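Local coordinates for protein multisubunit Na+/H+ antiporter, A subunit (Anoxybacillus flavithermus, PDB 6Z16) that probably helps to exchange sodium ions for protons across the cell membrane as the A subunit of a multisubunit Mrp-type antiporter, at residues F199-I213 with L233-T247. Residues are numbered along the deposited sequence; the frame is centred on the assembly and turned at random.
Sequences FGGLLMLGGFVALAI and LFIPALVLILFGAFT. With PTY (phosphatidylethanolamine), chain T.
Gly200 and Gly244 meet backbone to backbone, their CA atoms 3.9 Å apart, and two turns along, Gly207 lies opposite Ala237, whose CB rests on Gly207 O. With small residues at these positions the axes of the segments 199-213 and 233-247 approach to 7.1 Å, running nearly antiparallel at 150°. A CB on Gly200, Gly207 or Gly244 would point at the other helix and probably could not be fitted, consistent with glycine permitting the close approach. No hydrogen bond crosses the interface; Gly200 O rests against Gly244 CA, and Leu203 O against Leu240 CB.

Apolar side chains pack along the flank. Ile241 is a knob in the hole formed by Met204, Gly207, Phe208 and Leu211, its CG1 lying 3.6 Å from Gly207 C. Met204 starts with CG anti to the backbone N (chi1 178°), then bends at the next two torsions, which carries CE over the backbone between Gly244 and Ala245. Beyond Ile241, helix 280-292 continues the packing through Leu288 and Phe292.

The aromatic pair lies toward a bound phosphatidylethanolamine. Phe199 and Phe243 have planes at 88° and centroids 5.5 Å apart, with Phe199 CE2 at the edge of the Phe243 ring; Leu203 CD1 touches that same ring at CE2, 3.6 Å away. The Phe199 ring also lies loosely near lipid C19. An alanine in place of Phe199 would probably leave the Phe243 ring without this neighbour and the acyl chain less covered there.

That acyl chain passes along Leu240 and Leu203, Leu240 CD2 lying 3.8 Å from C16, while Pro236 borders the ester carbonyl oxygen O10 and Ile235 the phosphate oxygen O12. Cohesion of this glycine-mediated helix pair, in the transmembrane region of the NADH:quinone oxidoreductase/Mrp antiporter family, therefore rests on close apolar fit, with one margin completed by lipid.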
loop_
_atom_site.group_PDB
_atom_site.type_symbol
_atom_site.label_atom_id
_atom_site.label_comp_id
_atom_site.label_asym_id
_atom_site.label_seq_id
_atom_site.Cartn_x
_atom_site.Cartn_y
_atom_site.Cartn_z
ATOM N N PHE A 199 -76.437 40.901 35.948
ATOM C CA PHE A 199 -77.232 39.678 35.846
ATOM C C PHE A 199 -78.463 39.887 34.973
ATOM O O PHE A 199 -78.725 39.110 34.032
ATOM C CB PHE A 199 -77.582 39.234 37.270
ATOM C CG PHE A 199 -78.454 38.024 37.360
ATOM C CD1 PHE A 199 -78.039 36.807 36.853
ATOM C CD2 PHE A 199 -79.643 38.077 38.064
ATOM C CE1 PHE A 199 -78.832 35.686 36.966
ATOM C CE2 PHE A 199 -80.433 36.960 38.195
ATOM C CZ PHE A 199 -80.031 35.763 37.638
ATOM N N GLY A 200 -79.174 40.988 35.218
ATOM C CA GLY A 200 -80.309 41.326 34.377
ATOM C C GLY A 200 -79.929 41.633 32.940
ATOM O O GLY A 200 -80.637 41.248 32.011
ATOM N N GLY A 201 -78.785 42.290 32.734
ATOM C CA GLY A 201 -78.378 42.637 31.383
ATOM C C GLY A 201 -77.966 41.437 30.554
ATOM O O GLY A 201 -78.252 41.374 29.357
ATOM N N LEU A 202 -77.313 40.457 31.183
ATOM C CA LEU A 202 -76.928 39.246 30.462
ATOM C C LEU A 202 -78.142 38.403 30.091
ATOM O O LEU A 202 -78.232 37.891 28.963
ATOM C CB LEU A 202 -75.937 38.443 31.297
ATOM C CG LEU A 202 -74.577 39.125 31.419
ATOM C CD1 LEU A 202 -73.709 38.428 32.430
ATOM C CD2 LEU A 202 -73.899 39.149 30.072
ATOM N N LEU A 203 -79.111 38.273 31.006
ATOM C CA LEU A 203 -80.319 37.547 30.617
ATOM C C LEU A 203 -81.159 38.338 29.614
ATOM O O LEU A 203 -81.835 37.741 28.765
ATOM C CB LEU A 203 -81.120 37.168 31.858
ATOM C CG LEU A 203 -80.342 36.153 32.704
ATOM C CD1 LEU A 203 -81.044 35.828 33.992
ATOM C CD2 LEU A 203 -80.062 34.876 31.923
ATOM N N MET A 204 -81.066 39.671 29.649
ATOM C CA MET A 204 -81.662 40.515 28.618
ATOM C C MET A 204 -81.048 40.250 27.249
ATOM O O MET A 204 -81.764 40.206 26.240
ATOM C CB MET A 204 -81.477 41.981 29.002
ATOM C CG MET A 204 -82.012 42.959 27.991
ATOM S SD MET A 204 -83.795 43.056 27.931
ATOM C CE MET A 204 -84.050 44.208 29.256
ATOM N N LEU A 205 -79.719 40.095 27.198
ATOM C CA LEU A 205 -79.035 39.750 25.952
ATOM C C LEU A 205 -79.494 38.404 25.415
ATOM O O LEU A 205 -79.712 38.254 24.205
ATOM C CB LEU A 205 -77.522 39.732 26.163
ATOM C CG LEU A 205 -76.693 39.261 24.963
ATOM C CD1 LEU A 205 -76.862 40.176 23.765
ATOM C CD2 LEU A 205 -75.234 39.108 25.330
ATOM N N GLY A 206 -79.640 37.417 26.304
ATOM C CA GLY A 206 -80.150 36.120 25.878
ATOM C C GLY A 206 -81.555 36.195 25.307
ATOM O O GLY A 206 -81.860 35.559 24.290
ATOM N N GLY A 207 -82.412 37.013 25.925
ATOM C CA GLY A 207 -83.751 37.211 25.389
ATOM C C GLY A 207 -83.760 37.929 24.052
ATOM O O GLY A 207 -84.559 37.595 23.170
ATOM N N PHE A 208 -82.871 38.917 23.882
ATOM C CA PHE A 208 -82.728 39.609 22.599
ATOM C C PHE A 208 -82.306 38.659 21.491
ATOM O O PHE A 208 -82.826 38.731 20.372
ATOM C CB PHE A 208 -81.702 40.734 22.711
ATOM C CG PHE A 208 -82.202 41.956 23.405
ATOM C CD1 PHE A 208 -83.556 42.197 23.538
ATOM C CD2 PHE A 208 -81.306 42.871 23.925
ATOM C CE1 PHE A 208 -84.004 43.329 24.178
ATOM C CE2 PHE A 208 -81.745 44.001 24.566
ATOM C CZ PHE A 208 -83.094 44.233 24.690
ATOM N N VAL A 209 -81.362 37.765 21.787
ATOM C CA VAL A 209 -80.887 36.813 20.789
ATOM C C VAL A 209 -81.984 35.818 20.422
ATOM O O VAL A 209 -82.186 35.501 19.239
ATOM C CB VAL A 209 -79.620 36.117 21.308
ATOM C CG1 VAL A 209 -79.220 35.012 20.404
ATOM C CG2 VAL A 209 -78.493 37.109 21.398
ATOM N N ALA A 210 -82.737 35.344 21.424
ATOM C CA ALA A 210 -83.849 34.434 21.157
ATOM C C ALA A 210 -84.935 35.102 20.321
ATOM O O ALA A 210 -85.507 34.478 19.419
ATOM C CB ALA A 210 -84.425 33.920 22.473
ATOM N N LEU A 211 -85.208 36.383 20.585
ATOM C CA LEU A 211 -86.188 37.121 19.794
ATOM C C LEU A 211 -85.696 37.353 18.370
ATOM O O LEU A 211 -86.478 37.282 17.416
ATOM C CB LEU A 211 -86.511 38.448 20.476
ATOM C CG LEU A 211 -87.500 39.383 19.781
ATOM C CD1 LEU A 211 -88.851 38.730 19.624
ATOM C CD2 LEU A 211 -87.621 40.675 20.555
ATOM N N ALA A 212 -84.397 37.610 18.205
ATOM C CA ALA A 212 -83.845 37.817 16.874
ATOM C C ALA A 212 -83.758 36.529 16.073
ATOM O O ALA A 212 -83.623 36.587 14.850
ATOM C CB ALA A 212 -82.464 38.457 16.979
ATOM N N ILE A 213 -83.786 35.370 16.732
ATOM C CA ILE A 213 -83.930 34.123 15.983
ATOM C C ILE A 213 -85.402 33.850 15.681
ATOM O O ILE A 213 -85.731 33.328 14.607
ATOM C CB ILE A 213 -83.269 32.964 16.748
ATOM C CG1 ILE A 213 -81.783 33.235 16.907
ATOM C CG2 ILE A 213 -83.405 31.650 16.011
ATOM C CD1 ILE A 213 -81.121 32.311 17.851
ATOM N N LEU A 233 -89.212 29.687 20.390
ATOM C CA LEU A 233 -88.348 30.592 21.132
ATOM C C LEU A 233 -89.056 31.861 21.588
ATOM O O LEU A 233 -88.387 32.831 21.949
ATOM C CB LEU A 233 -87.125 30.955 20.293
ATOM C CG LEU A 233 -86.093 29.856 20.093
ATOM C CD1 LEU A 233 -85.065 30.312 19.098
ATOM C CD2 LEU A 233 -85.432 29.532 21.415
ATOM N N PHE A 234 -90.387 31.870 21.596
ATOM C CA PHE A 234 -91.130 33.084 21.911
ATOM C C PHE A 234 -91.264 33.284 23.417
ATOM O O PHE A 234 -90.993 34.373 23.935
ATOM C CB PHE A 234 -92.494 33.023 21.222
ATOM C CG PHE A 234 -93.331 34.247 21.413
ATOM C CD1 PHE A 234 -92.958 35.450 20.846
ATOM C CD2 PHE A 234 -94.520 34.181 22.114
ATOM C CE1 PHE A 234 -93.730 36.573 21.011
ATOM C CE2 PHE A 234 -95.298 35.303 22.278
ATOM C CZ PHE A 234 -94.902 36.499 21.724
ATOM N N ILE A 235 -91.654 32.239 24.136
ATOM C CA ILE A 235 -91.754 32.265 25.596
ATOM C C ILE A 235 -90.398 32.391 26.304
ATOM O O ILE A 235 -90.332 33.146 27.288
ATOM C CB ILE A 235 -92.546 31.042 26.094
ATOM C CG1 ILE A 235 -93.889 30.962 25.370
ATOM C CG2 ILE A 235 -92.801 31.111 27.592
ATOM C CD1 ILE A 235 -94.787 32.146 25.619
ATOM N N PRO A 236 -89.295 31.722 25.894
ATOM C CA PRO A 236 -88.015 32.028 26.566
ATOM C C PRO A 236 -87.516 33.441 26.328
ATOM O O PRO A 236 -86.955 34.049 27.249
ATOM C CB PRO A 236 -87.050 30.990 25.981
ATOM C CG PRO A 236 -87.889 29.906 25.543
ATOM C CD PRO A 236 -89.124 30.530 25.033
ATOM N N ALA A 237 -87.719 33.979 25.119
ATOM C CA ALA A 237 -87.396 35.377 24.849
ATOM C C ALA A 237 -88.217 36.308 25.725
ATOM O O ALA A 237 -87.684 37.278 26.275
ATOM C CB ALA A 237 -87.637 35.698 23.378
ATOM N N LEU A 238 -89.505 35.996 25.883
ATOM C CA LEU A 238 -90.398 36.772 26.739
ATOM C C LEU A 238 -89.902 36.795 28.177
ATOM O O LEU A 238 -89.746 37.868 28.771
ATOM C CB LEU A 238 -91.802 36.174 26.654
ATOM C CG LEU A 238 -93.068 36.866 27.152
ATOM C CD1 LEU A 238 -94.216 36.365 26.308
ATOM C CD2 LEU A 238 -93.349 36.596 28.615
ATOM N N VAL A 239 -89.584 35.620 28.725
ATOM C CA VAL A 239 -89.196 35.526 30.130
ATOM C C VAL A 239 -87.829 36.164 30.368
ATOM O O VAL A 239 -87.631 36.861 31.367
ATOM C CB VAL A 239 -89.246 34.057 30.591
ATOM C CG1 VAL A 239 -88.727 33.903 32.008
ATOM C CG2 VAL A 239 -90.664 33.549 30.526
ATOM N N LEU A 240 -86.888 36.009 29.430
ATOM C CA LEU A 240 -85.550 36.559 29.653
ATOM C C LEU A 240 -85.514 38.079 29.485
ATOM O O LEU A 240 -84.898 38.777 30.309
ATOM C CB LEU A 240 -84.545 35.879 28.727
ATOM C CG LEU A 240 -84.202 34.425 29.055
ATOM C CD1 LEU A 240 -83.344 33.816 27.976
ATOM C CD2 LEU A 240 -83.505 34.344 30.391
ATOM N N ILE A 241 -86.159 38.611 28.431
ATOM C CA ILE A 241 -86.287 40.060 28.257
ATOM C C ILE A 241 -87.010 40.679 29.443
ATOM O O ILE A 241 -86.586 41.709 29.986
ATOM C CB ILE A 241 -87.015 40.380 26.938
ATOM C CG1 ILE A 241 -86.145 40.083 25.725
ATOM C CG2 ILE A 241 -87.482 41.820 26.891
ATOM C CD1 ILE A 241 -86.905 40.182 24.425
ATOM N N LEU A 242 -88.078 40.024 29.898
ATOM C CA LEU A 242 -88.873 40.537 30.997
ATOM C C LEU A 242 -88.107 40.488 32.308
ATOM O O LEU A 242 -88.243 41.385 33.147
ATOM C CB LEU A 242 -90.153 39.718 31.060
ATOM C CG LEU A 242 -91.315 40.256 31.846
ATOM C CD1 LEU A 242 -91.606 41.595 31.264
ATOM C CD2 LEU A 242 -92.493 39.333 31.664
ATOM N N PHE A 243 -87.245 39.486 32.453
ATOM C CA PHE A 243 -86.397 39.350 33.626
ATOM C C PHE A 243 -85.379 40.481 33.696
ATOM O O PHE A 243 -85.180 41.092 34.754
ATOM C CB PHE A 243 -85.693 37.997 33.551
ATOM C CG PHE A 243 -85.086 37.552 34.837
ATOM C CD1 PHE A 243 -85.835 36.827 35.752
ATOM C CD2 PHE A 243 -83.782 37.877 35.143
ATOM C CE1 PHE A 243 -85.281 36.411 36.931
ATOM C CE2 PHE A 243 -83.231 37.482 36.320
ATOM C CZ PHE A 243 -83.974 36.735 37.214
ATOM N N GLY A 244 -84.738 40.786 32.566
ATOM C CA GLY A 244 -83.766 41.870 32.555
ATOM C C GLY A 244 -84.392 43.239 32.741
ATOM O O GLY A 244 -83.831 44.104 33.430
ATOM N N ALA A 245 -85.574 43.446 32.152
ATOM C CA ALA A 245 -86.278 44.711 32.308
ATOM C C ALA A 245 -86.788 44.899 33.726
ATOM O O ALA A 245 -86.830 46.031 34.216
ATOM C CB ALA A 245 -87.429 44.796 31.311
ATOM N N PHE A 246 -87.172 43.816 34.409
ATOM C CA PHE A 246 -87.532 43.941 35.816
ATOM C C PHE A 246 -86.306 44.143 36.682
ATOM O O PHE A 246 -86.406 44.706 37.775
ATOM C CB PHE A 246 -88.288 42.705 36.294
ATOM C CG PHE A 246 -89.665 42.577 35.733
ATOM C CD1 PHE A 246 -90.309 43.656 35.154
ATOM C CD2 PHE A 246 -90.316 41.360 35.782
ATOM C CE1 PHE A 246 -91.574 43.519 34.636
ATOM C CE2 PHE A 246 -91.578 41.221 35.269
ATOM C CZ PHE A 246 -92.207 42.305 34.694
ATOM N N THR A 247 -85.151 43.679 36.219
ATOM C CA THR A 247 -83.942 43.828 37.012
ATOM C C THR A 247 -83.437 45.265 36.980
ATOM O O THR A 247 -82.948 45.780 37.992
ATOM C CB THR A 247 -82.873 42.878 36.492
ATOM O OG1 THR A 247 -83.440 41.575 36.308
ATOM C CG2 THR A 247 -81.773 42.771 37.496
HETATM C C1 PTY T . -87.575 24.817 28.284
HETATM C C2 PTY T . -93.563 26.573 28.762
HETATM C C3 PTY T . -93.793 26.690 27.235
HETATM O O4 PTY T . -87.160 25.024 29.654
HETATM C C5 PTY T . -89.006 25.981 26.555
HETATM C C6 PTY T . -88.829 25.610 28.009
HETATM O O7 PTY T . -89.030 26.757 28.919
HETATM C C8 PTY T . -88.228 27.852 28.914
HETATM O O10 PTY T . -87.206 27.957 28.287
HETATM C C11 PTY T . -88.786 28.922 29.802
HETATM C C12 PTY T . -87.838 30.092 30.017
HETATM C C13 PTY T . -86.739 29.805 31.024
HETATM C C14 PTY T . -85.968 31.051 31.413
HETATM C C15 PTY T . -85.121 30.921 32.666
HETATM C C16 PTY T . -84.828 32.263 33.311
HETATM C C17 PTY T . -83.968 32.211 34.562
HETATM C C18 PTY T . -82.514 31.865 34.299
HETATM C C19 PTY T . -81.582 32.202 35.452
HETATM C C20 PTY T . -81.941 31.518 36.757
HETATM C C30 PTY T . -85.924 25.486 29.819
HETATM C C31 PTY T . -85.577 25.662 31.265
HETATM O O30 PTY T . -85.182 25.732 28.911
HETATM C C32 PTY T . -84.224 26.337 31.436
HETATM C C33 PTY T . -83.851 26.592 32.881
HETATM C C34 PTY T . -82.518 27.297 33.036
HETATM C C35 PTY T . -82.077 27.500 34.474
HETATM C C36 PTY T . -80.686 28.107 34.596
HETATM C C37 PTY T . -80.182 28.229 36.022
HETATM P P1 PTY T . -91.418 26.670 25.980
HETATM O O11 PTY T . -92.722 25.966 26.578
HETATM O O12 PTY T . -91.130 27.707 26.808
HETATM O O13 PTY T . -91.607 27.010 24.636
HETATM O O14 PTY T . -90.356 25.668 26.148
HETATM N N1 PTY T . -94.517 27.439 29.459
#